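Local coordinates for protein glutaredoxin (Grx-1) (PDB 3IC4) that probably carries electrons through thiol-disulphide exchange, as glutaredoxins of the thioredoxin fold generally do, at residues R27-L32 and V37-I42; I42-L47 and K54-V59; S61-G64 and P69-V72. One frame throughout, in Å; residues are numbered along the deposited sequence.

Contact 1 of 3, residues R27-L32 and V37-I42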
loop_
_atom_site.group_PDB
_atom_site.type_symbol
_atom_site.label_atom_id
_atom_site.label_comp_id
_atom_site.label_asym_id
_atom_site.label_seq_id
_atom_site.Cartn_x
_atom_site.Cartn_y
_atom_site.Cartn_z
ATOM N N ARG A 27 -0.583 -5.862 -10.659
ATOM C CA ARG A 27 -1.048 -4.862 -11.622
ATOM C C ARG A 27 -0.861 -3.422 -11.068
ATOM O O ARG A 27 -0.408 -2.517 -11.735
ATOM C CB ARG A 27 -2.508 -5.111 -12.003
ATOM C CG ARG A 27 -2.712 -6.212 -13.005
ATOM C CD ARG A 27 -4.176 -6.309 -13.444
ATOM N NE ARG A 27 -4.933 -7.108 -12.511
ATOM C CZ ARG A 27 -4.989 -8.440 -12.508
ATOM N NH1 ARG A 27 -5.748 -9.042 -11.602
ATOM N NH2 ARG A 27 -4.332 -9.218 -13.355
ATOM N N THR A 28 -1.231 -3.259 -9.806
ATOM C CA THR A 28 -1.105 -1.963 -9.152
ATOM C C THR A 28 0.374 -1.544 -9.038
ATOM O O THR A 28 0.707 -0.404 -9.294
ATOM C CB THR A 28 -1.725 -2.014 -7.745
ATOM O OG1 THR A 28 -3.073 -2.456 -7.867
ATOM C CG2 THR A 28 -1.701 -0.638 -7.026
ATOM N N LEU A 29 1.256 -2.483 -8.691
ATOM C CA LEU A 29 2.691 -2.206 -8.656
ATOM C C LEU A 29 3.208 -1.721 -10.024
ATOM O O LEU A 29 3.975 -0.766 -10.123
ATOM C CB LEU A 29 3.444 -3.472 -8.193
ATOM C CG LEU A 29 4.990 -3.345 -8.162
ATOM C CD1 LEU A 29 5.380 -2.641 -6.920
ATOM C CD2 LEU A 29 5.708 -4.675 -8.256
ATOM N N GLU A 30 2.803 -2.410 -11.087
ATOM C CA GLU A 30 3.204 -2.028 -12.431
ATOM C C GLU A 30 2.632 -0.663 -12.811
ATOM O O GLU A 30 3.298 0.117 -13.481
ATOM C CB GLU A 30 2.841 -3.128 -13.429
ATOM C CG GLU A 30 3.604 -4.478 -13.134
ATOM C CD GLU A 30 5.103 -4.380 -13.245
ATOM O OE1 GLU A 30 5.649 -3.560 -14.052
ATOM O OE2 GLU A 30 5.822 -5.158 -12.542
ATOM N N PHE A 31 1.412 -0.365 -12.362
ATOM C CA PHE A 31 0.869 0.972 -12.565
ATOM C C PHE A 31 1.762 2.039 -11.971
ATOM O O PHE A 31 2.033 3.057 -12.595
ATOM C CB PHE A 31 -0.559 1.087 -11.988
ATOM C CG PHE A 31 -1.120 2.507 -12.025
ATOM C CD1 PHE A 31 -1.732 2.996 -13.153
ATOM C CD2 PHE A 31 -0.961 3.348 -10.956
ATOM C CE1 PHE A 31 -2.146 4.331 -13.211
ATOM C CE2 PHE A 31 -1.378 4.649 -11.009
ATOM C CZ PHE A 31 -1.942 5.135 -12.132
ATOM N N LEU A 32 2.130 1.836 -10.707
ATOM C CA LEU A 32 2.926 2.810 -9.959
ATOM C C LEU A 32 4.277 2.947 -10.586
ATOM O O LEU A 32 4.802 4.055 -10.688
ATOM C CB LEU A 32 3.033 2.407 -8.479
ATOM C CG LEU A 32 1.723 2.489 -7.675
ATOM C CD1 LEU A 32 1.954 1.902 -6.325
ATOM C CD2 LEU A 32 1.160 3.893 -7.642
ATOM N N VAL A 37 6.209 7.957 -10.190
ATOM C CA VAL A 37 6.176 8.535 -8.855
ATOM C C VAL A 37 7.082 7.736 -7.907
ATOM O O VAL A 37 7.297 6.572 -8.125
ATOM C CB VAL A 37 4.717 8.653 -8.357
ATOM C CG1 VAL A 37 4.008 9.771 -9.180
ATOM C CG2 VAL A 37 3.981 7.312 -8.435
ATOM N N ASP A 38 7.742 8.415 -6.959
ATOM C CA ASP A 38 8.450 7.745 -5.889
ATOM C C ASP A 38 7.359 7.092 -5.096
ATOM O O ASP A 38 6.430 7.770 -4.701
ATOM C CB ASP A 38 9.174 8.730 -4.927
ATOM C CG ASP A 38 10.509 9.211 -5.441
ATOM O OD1 ASP A 38 10.881 8.849 -6.592
ATOM O OD2 ASP A 38 11.206 9.974 -4.673
ATOM N N PHE A 39 7.469 5.789 -4.854
ATOM C CA PHE A 39 6.548 5.069 -4.024
ATOM C C PHE A 39 7.287 3.938 -3.305
ATOM O O PHE A 39 8.409 3.543 -3.656
ATOM C CB PHE A 39 5.372 4.513 -4.859
ATOM C CG PHE A 39 5.750 3.310 -5.703
ATOM C CD1 PHE A 39 5.488 2.023 -5.263
ATOM C CD2 PHE A 39 6.408 3.482 -6.879
ATOM C CE1 PHE A 39 5.833 0.892 -6.040
ATOM C CE2 PHE A 39 6.786 2.370 -7.661
ATOM C CZ PHE A 39 6.490 1.082 -7.222
ATOM N N GLU A 40 6.661 3.469 -2.243
ATOM C CA GLU A 40 7.129 2.357 -1.488
ATOM C C GLU A 40 6.052 1.268 -1.468
ATOM O O GLU A 40 4.856 1.577 -1.507
ATOM C CB GLU A 40 7.523 2.818 -0.077
ATOM C CG GLU A 40 8.549 3.964 -0.114
ATOM C CD GLU A 40 9.893 3.558 -0.721
ATOM O OE1 GLU A 40 10.256 2.380 -0.675
ATOM O OE2 GLU A 40 10.601 4.432 -1.273
ATOM N N VAL A 41 6.482 0.028 -1.313
ATOM C CA VAL A 41 5.534 -1.126 -1.211
ATOM C C VAL A 41 5.865 -1.964 0.023
ATOM O O VAL A 41 7.052 -2.201 0.314
ATOM C CB VAL A 41 5.497 -2.065 -2.468
ATOM C CG1 VAL A 41 6.851 -2.704 -2.841
ATOM C CG2 VAL A 41 4.457 -3.218 -2.259
ATOM N N ILE A 42 4.827 -2.345 0.753
ATOM C CA ILE A 42 4.925 -3.333 1.815
ATOM C C ILE A 42 4.193 -4.610 1.392
ATOM O O ILE A 42 2.971 -4.601 1.214
ATOM C CB ILE A 42 4.374 -2.816 3.139
ATOM C CG1 ILE A 42 5.174 -1.572 3.599
ATOM C CG2 ILE A 42 4.379 -3.902 4.192
ATOM C CD1 ILE A 42 4.606 -0.923 4.862
HETATM O O HOH W 1 7.506 5.127 -10.108
#
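The carbonyl oxygen L32 O, close to the end of helix 23-35, accepts a hydrogen bond from water 1 over 3.0 Å. V37 O lies beside the same water but is modelled too close to it for that bond to be trusted, so a water bridge from the late helical turn to the chain leaving it is only tentative. The same corner is filled by the V37 side chain, whose CG2 comes to 4.0 Å from L32 O.

Next to this water lies the aromatic centre of the contact, the F39 ring. L32 CB stands almost exactly over the middle of one face, 3.7 Å from the ring centroid and 5° off the normal, which makes a clean CH-pi contact. Further along the same side chain, L32 CD1 lies 3.7 Å from F39 CD1, so the leucine follows the ring from its centre toward the rim. L29 arrives differently: its CD1 lies in the ring plane, against the edge, 3.7 Å from F39 CE1, with the two side chains crossing at about a right angle. One leucine covers a face and the other abuts the edge, which together would limit how the ring can tilt. F39 CG is tucked between the backbone N and the carbonyl carbon (chi1 75°), which swings the phenyl so that one face meets L32 CB. L29 CD1 has a second, looser neighbour in V41 CG1 at 4.3 Å, which carries the packing onto strand 40-43.

M16 of strand 15-18 touches both L32 and V41, and I90 of helix 83-91 touches V37. Strand 15-18, helix 23-35 and strand 40-43 thus form the beta-alpha-beta unit that opens the thioredoxin fold, with this contact packing its helix against its second strand.

Contact 2 of 3, residues I42-L47 and K54-V59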
loop_
_atom_site.group_PDB
_atom_site.type_symbol
_atom_site.label_atom_id
_atom_site.label_comp_id
_atom_site.label_asym_id
_atom_site.label_seq_id
_atom_site.Cartn_x
_atom_site.Cartn_y
_atom_site.Cartn_z
ATOM N N ILE A 42 4.827 -2.345 0.753
ATOM C CA ILE A 42 4.925 -3.333 1.815
ATOM C C ILE A 42 4.193 -4.610 1.392
ATOM O O ILE A 42 2.971 -4.601 1.214
ATOM C CB ILE A 42 4.374 -2.816 3.139
ATOM C CG1 ILE A 42 5.174 -1.572 3.599
ATOM C CG2 ILE A 42 4.379 -3.902 4.192
ATOM C CD1 ILE A 42 4.606 -0.923 4.862
ATOM N N TRP A 43 4.955 -5.698 1.264
ATOM C CA TRP A 43 4.395 -7.007 0.979
ATOM C C TRP A 43 4.105 -7.705 2.325
ATOM O O TRP A 43 5.028 -8.131 3.087
ATOM C CB TRP A 43 5.407 -7.805 0.202
ATOM C CG TRP A 43 5.757 -7.291 -1.127
ATOM C CD1 TRP A 43 7.031 -7.100 -1.585
ATOM C CD2 TRP A 43 4.889 -6.981 -2.233
ATOM N NE1 TRP A 43 7.001 -6.693 -2.886
ATOM C CE2 TRP A 43 5.707 -6.593 -3.313
ATOM C CE3 TRP A 43 3.515 -7.017 -2.437
ATOM C CZ2 TRP A 43 5.180 -6.262 -4.586
ATOM C CZ3 TRP A 43 3.002 -6.648 -3.699
ATOM C CH2 TRP A 43 3.806 -6.259 -4.718
ATOM N N ILE A 44 2.836 -7.853 2.590
ATOM C CA ILE A 44 2.379 -8.322 3.890
ATOM C C ILE A 44 2.748 -9.792 4.011
ATOM O O ILE A 44 3.033 -10.293 5.101
ATOM C CB ILE A 44 0.840 -8.104 4.006
ATOM C CG1 ILE A 44 0.526 -6.588 3.951
ATOM C CG2 ILE A 44 0.303 -8.795 5.223
ATOM C CD1 ILE A 44 -0.884 -6.231 3.964
ATOM N N ASP A 45 2.791 -10.494 2.879
ATOM C CA ASP A 45 3.206 -11.876 2.892
ATOM C C ASP A 45 4.665 -12.156 3.248
ATOM O O ASP A 45 5.030 -13.315 3.538
ATOM C CB ASP A 45 2.824 -12.518 1.577
ATOM C CG ASP A 45 3.473 -11.873 0.378
ATOM O OD1 ASP A 45 3.346 -10.653 0.161
ATOM O OD2 ASP A 45 4.070 -12.679 -0.430
ATOM N N LYS A 46 5.505 -11.136 3.117
ATOM C CA LYS A 46 6.925 -11.196 3.509
ATOM C C LYS A 46 7.157 -10.861 4.974
ATOM O O LYS A 46 8.282 -10.955 5.463
ATOM C CB LYS A 46 7.706 -10.255 2.601
ATOM C CG LYS A 46 7.568 -10.610 1.122
ATOM C CD LYS A 46 8.418 -11.805 0.710
ATOM C CE LYS A 46 7.841 -12.566 -0.514
ATOM N NZ LYS A 46 8.147 -11.909 -1.807
ATOM N N LEU A 47 6.093 -10.477 5.680
ATOM C CA LEU A 47 6.075 -10.266 7.122
ATOM C C LEU A 47 5.554 -11.502 7.840
ATOM O O LEU A 47 4.854 -12.315 7.256
ATOM C CB LEU A 47 5.169 -9.066 7.446
ATOM C CG LEU A 47 5.569 -7.746 6.736
ATOM C CD1 LEU A 47 4.688 -6.584 7.119
ATOM C CD2 LEU A 47 6.985 -7.414 7.051
ATOM N N LYS A 54 0.402 -6.262 12.731
ATOM C CA LYS A 54 0.417 -4.816 12.847
ATOM C C LYS A 54 0.126 -4.119 11.510
ATOM O O LYS A 54 -0.652 -3.139 11.470
ATOM C CB LYS A 54 1.777 -4.408 13.386
ATOM C CG LYS A 54 2.024 -2.957 13.633
ATOM C CD LYS A 54 3.555 -2.786 13.944
ATOM C CE LYS A 54 3.865 -1.778 15.099
ATOM N NZ LYS A 54 4.370 -0.393 14.668
ATOM N N VAL A 55 0.722 -4.640 10.424
ATOM C CA VAL A 55 0.507 -4.082 9.097
ATOM C C VAL A 55 -0.911 -4.347 8.615
ATOM O O VAL A 55 -1.558 -3.470 8.014
ATOM C CB VAL A 55 1.531 -4.568 8.103
ATOM C CG1 VAL A 55 1.246 -3.978 6.718
ATOM C CG2 VAL A 55 2.918 -4.153 8.588
ATOM N N ILE A 56 -1.400 -5.546 8.916
ATOM C CA ILE A 56 -2.821 -5.853 8.612
ATOM C C ILE A 56 -3.804 -4.871 9.296
ATOM O O ILE A 56 -4.769 -4.376 8.694
ATOM C CB ILE A 56 -3.189 -7.359 8.855
ATOM C CG1 ILE A 56 -2.427 -8.245 7.848
ATOM C CG2 ILE A 56 -4.718 -7.527 8.618
ATOM C CD1 ILE A 56 -2.330 -9.752 8.175
ATOM N N GLU A 57 -3.554 -4.573 10.562
ATOM C CA GLU A 57 -4.409 -3.658 11.282
ATOM C C GLU A 57 -4.267 -2.261 10.723
ATOM O O GLU A 57 -5.258 -1.522 10.641
ATOM C CB GLU A 57 -4.146 -3.719 12.789
ATOM C CG GLU A 57 -4.738 -5.006 13.486
ATOM C CD GLU A 57 -6.138 -5.472 12.995
ATOM O OE1 GLU A 57 -7.058 -4.652 12.712
ATOM O OE2 GLU A 57 -6.297 -6.706 12.869
ATOM N N LYS A 58 -3.077 -1.923 10.266
ATOM C CA LYS A 58 -2.853 -0.620 9.610
ATOM C C LYS A 58 -3.616 -0.434 8.296
ATOM O O LYS A 58 -4.264 0.604 8.079
ATOM C CB LYS A 58 -1.392 -0.434 9.383
ATOM C CG LYS A 58 -0.981 0.875 8.698
ATOM C CD LYS A 58 -1.398 2.036 9.481
ATOM C CE LYS A 58 -0.429 3.195 9.407
ATOM N NZ LYS A 58 -0.745 4.176 10.474
ATOM N N VAL A 59 -3.565 -1.428 7.446
ATOM C CA VAL A 59 -4.343 -1.498 6.216
ATOM C C VAL A 59 -5.850 -1.270 6.536
ATOM O O VAL A 59 -6.516 -0.529 5.859
ATOM C CB VAL A 59 -4.134 -2.946 5.535
ATOM C CG1 VAL A 59 -5.361 -3.440 4.783
ATOM C CG2 VAL A 59 -2.955 -2.974 4.670
#
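V55 on helix 49-63 is the bump around which I42, I44 and L47 are arranged, where strand 40-43 runs into a short 3-10 turn and the thioredoxin fold sends its next helix back across the sheet. The two methyls of V55 go to different places. V55 CG1 drops into the shallow groove between the alternate residues I42 and I44, 3.9 Å from I44 CG1 and 4.0 Å from I42 CG2, while V55 CG2 turns toward L47.

The reciprocal bump is I44. It pushes into the hollow between V55, I56 and V59 on the helix surface, and each branch takes its own wall. I44 CG2, anti to its own nitrogen because chi1 is -64°, rests on I56 CG1 at 3.8 Å, the two side chains crossing at about a right angle. The longer arm, fully extended, drives I44 CD1 deeper, to 3.9 Å from V59 CG2. With an alanine here, the hollow among V55, I56 and V59 would probably be left partly empty, and V59 CG2 would lose its mate from this turn.

Y17 of strand 15-18 touches both V55 and V59, so the helix is also seated on the sheet. The turn that presents I44 and L47 is itself held by backbone bonds, K46 N to W43 O and L47 N to I44 O, which bring L47 round to the helix. There, with the two side chains again at about a right angle, L47 CD1 comes to 3.3 Å from V55 CG2, tighter than methyls usually pack.

Contact 3 of 3, residues S61-G64 and P69-V72; sequences SISG and PVVV
I62 and V72 meet methyl to methyl, and the isoleucine does it with both of its branches. V72 CG2 sits astride them, 3.7 Å from I62 CD1 and 3.8 Å from I62 CG2. The conformation of I62 explains this: CG1 lies beside the backbone N (chi1 -63°) and the chain runs on nearly extended, so CD1 and CG2 both face the sheet and leave a notch for a valine methyl. I62 CG2 also reaches back along the strand to V70 CG1 at 4.0 Å, so that one methyl is shared by two valines.

V70 and V72 point to the same face of strand 70-73, as alternate residues in a strand do, and they adopt the same rotamer, with CG1 opposite the backbone N (chi1 172° in V70). The branches are used differently, however. V72 offers CG2 alone to the helix, whereas V70 splits its pair: CG1 goes to I62, and CG2 to S63 CB at 4.0 Å.

S63 packs mainly through CB. Its OG lies between the backbone N and the carbonyl carbon (chi1 69°), where it hydrogen-bonds with S65 OG and makes a weak bond with V59 O, the carbonyl one turn earlier in the helix. Just beyond, G64 takes a positive phi and the chain leaves the helix.

On the same side of the sheet, Y17 touches I62 and V72, and H77 and L79 close in from strand 76-79. Helix 49-63 thus lies on one face of the sheet. The strand is entered through P69, which follows a cis peptide bond and touches C25 of the probable CxxC site; a cis-proline placed so, just before this strand and against that site, is a hallmark of the thioredoxin fold.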
loop_
_atom_site.group_PDB
_atom_site.type_symbol
_atom_site.label_atom_id
_atom_site.label_comp_id
_atom_site.label_asym_id
_atom_site.label_seq_id
_atom_site.Cartn_x
_atom_site.Cartn_y
_atom_site.Cartn_z
ATOM N N SER A 61 -7.107 0.170 9.175
ATOM C CA SER A 61 -7.323 1.518 9.667
ATOM C C SER A 61 -7.382 2.539 8.537
ATOM O O SER A 61 -8.011 3.567 8.698
ATOM C CB SER A 61 -6.230 1.864 10.651
ATOM O OG SER A 61 -5.046 2.277 10.027
ATOM N N ILE A 62 -6.772 2.239 7.386
ATOM C CA ILE A 62 -6.827 3.108 6.200
ATOM C C ILE A 62 -8.113 2.835 5.342
ATOM O O ILE A 62 -8.867 3.737 5.069
ATOM C CB ILE A 62 -5.638 2.918 5.328
ATOM C CG1 ILE A 62 -4.356 3.326 6.089
ATOM C CG2 ILE A 62 -5.843 3.700 4.068
ATOM C CD1 ILE A 62 -3.083 2.722 5.535
ATOM N N SER A 63 -8.391 1.589 4.971
ATOM C CA SER A 63 -9.485 1.296 4.009
ATOM C C SER A 63 -10.810 0.830 4.662
ATOM O O SER A 63 -11.815 0.778 3.984
ATOM C CB SER A 63 -9.076 0.160 3.033
ATOM O OG SER A 63 -8.978 -1.101 3.721
ATOM N N GLY A 64 -10.777 0.444 5.941
ATOM C CA GLY A 64 -11.927 -0.136 6.592
ATOM C C GLY A 64 -12.174 -1.549 6.227
ATOM O O GLY A 64 -13.117 -2.147 6.718
ATOM N N PRO A 69 -5.094 -4.697 -3.162
ATOM C CA PRO A 69 -4.127 -3.624 -2.778
ATOM C C PRO A 69 -4.756 -2.400 -2.148
ATOM O O PRO A 69 -5.903 -2.093 -2.390
ATOM C CB PRO A 69 -3.499 -3.210 -4.133
ATOM C CG PRO A 69 -4.645 -3.472 -5.131
ATOM C CD PRO A 69 -5.217 -4.771 -4.640
ATOM N N VAL A 70 -3.979 -1.707 -1.300
ATOM C CA VAL A 70 -4.351 -0.359 -0.850
ATOM C C VAL A 70 -3.194 0.572 -1.176
ATOM O O VAL A 70 -2.019 0.258 -0.909
ATOM C CB VAL A 70 -4.691 -0.293 0.653
ATOM C CG1 VAL A 70 -4.894 1.198 1.152
ATOM C CG2 VAL A 70 -5.918 -1.141 0.903
ATOM N N VAL A 71 -3.509 1.660 -1.826
ATOM C CA VAL A 71 -2.506 2.692 -2.133
ATOM C C VAL A 71 -2.951 3.966 -1.410
ATOM O O VAL A 71 -4.077 4.411 -1.536
ATOM C CB VAL A 71 -2.314 2.947 -3.639
ATOM C CG1 VAL A 71 -1.243 4.038 -3.879
ATOM C CG2 VAL A 71 -1.890 1.649 -4.345
ATOM N N VAL A 72 -2.000 4.517 -0.678
ATOM C CA VAL A 72 -2.226 5.661 0.197
ATOM C C VAL A 72 -1.370 6.818 -0.239
ATOM O O VAL A 72 -0.147 6.661 -0.469
ATOM C CB VAL A 72 -1.901 5.365 1.680
ATOM C CG1 VAL A 72 -2.316 6.614 2.548
ATOM C CG2 VAL A 72 -2.609 4.067 2.105
#

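How the contacts relate
The three contacts follow one another along the chain and build both faces of a single mixed sheet. Contacts 1 and 2 share I42 on strand 40-43, their centres 15 Å apart, and L29 CD2 touches W43 CZ2 at 4.0 Å. Contacts 2 and 3 both use helix 49-63, with centres 11 Å apart. Helix 23-35 meets the strand of contact 3 from the other face, where T28 CG2 lies 3.5 Å from V71 CG2. T28 also packs on P69, the cis-proline beside C25 of a probable thioredoxin-type CxxC site. A bound magnesium ion lies about 8 Å from the S63 side chain.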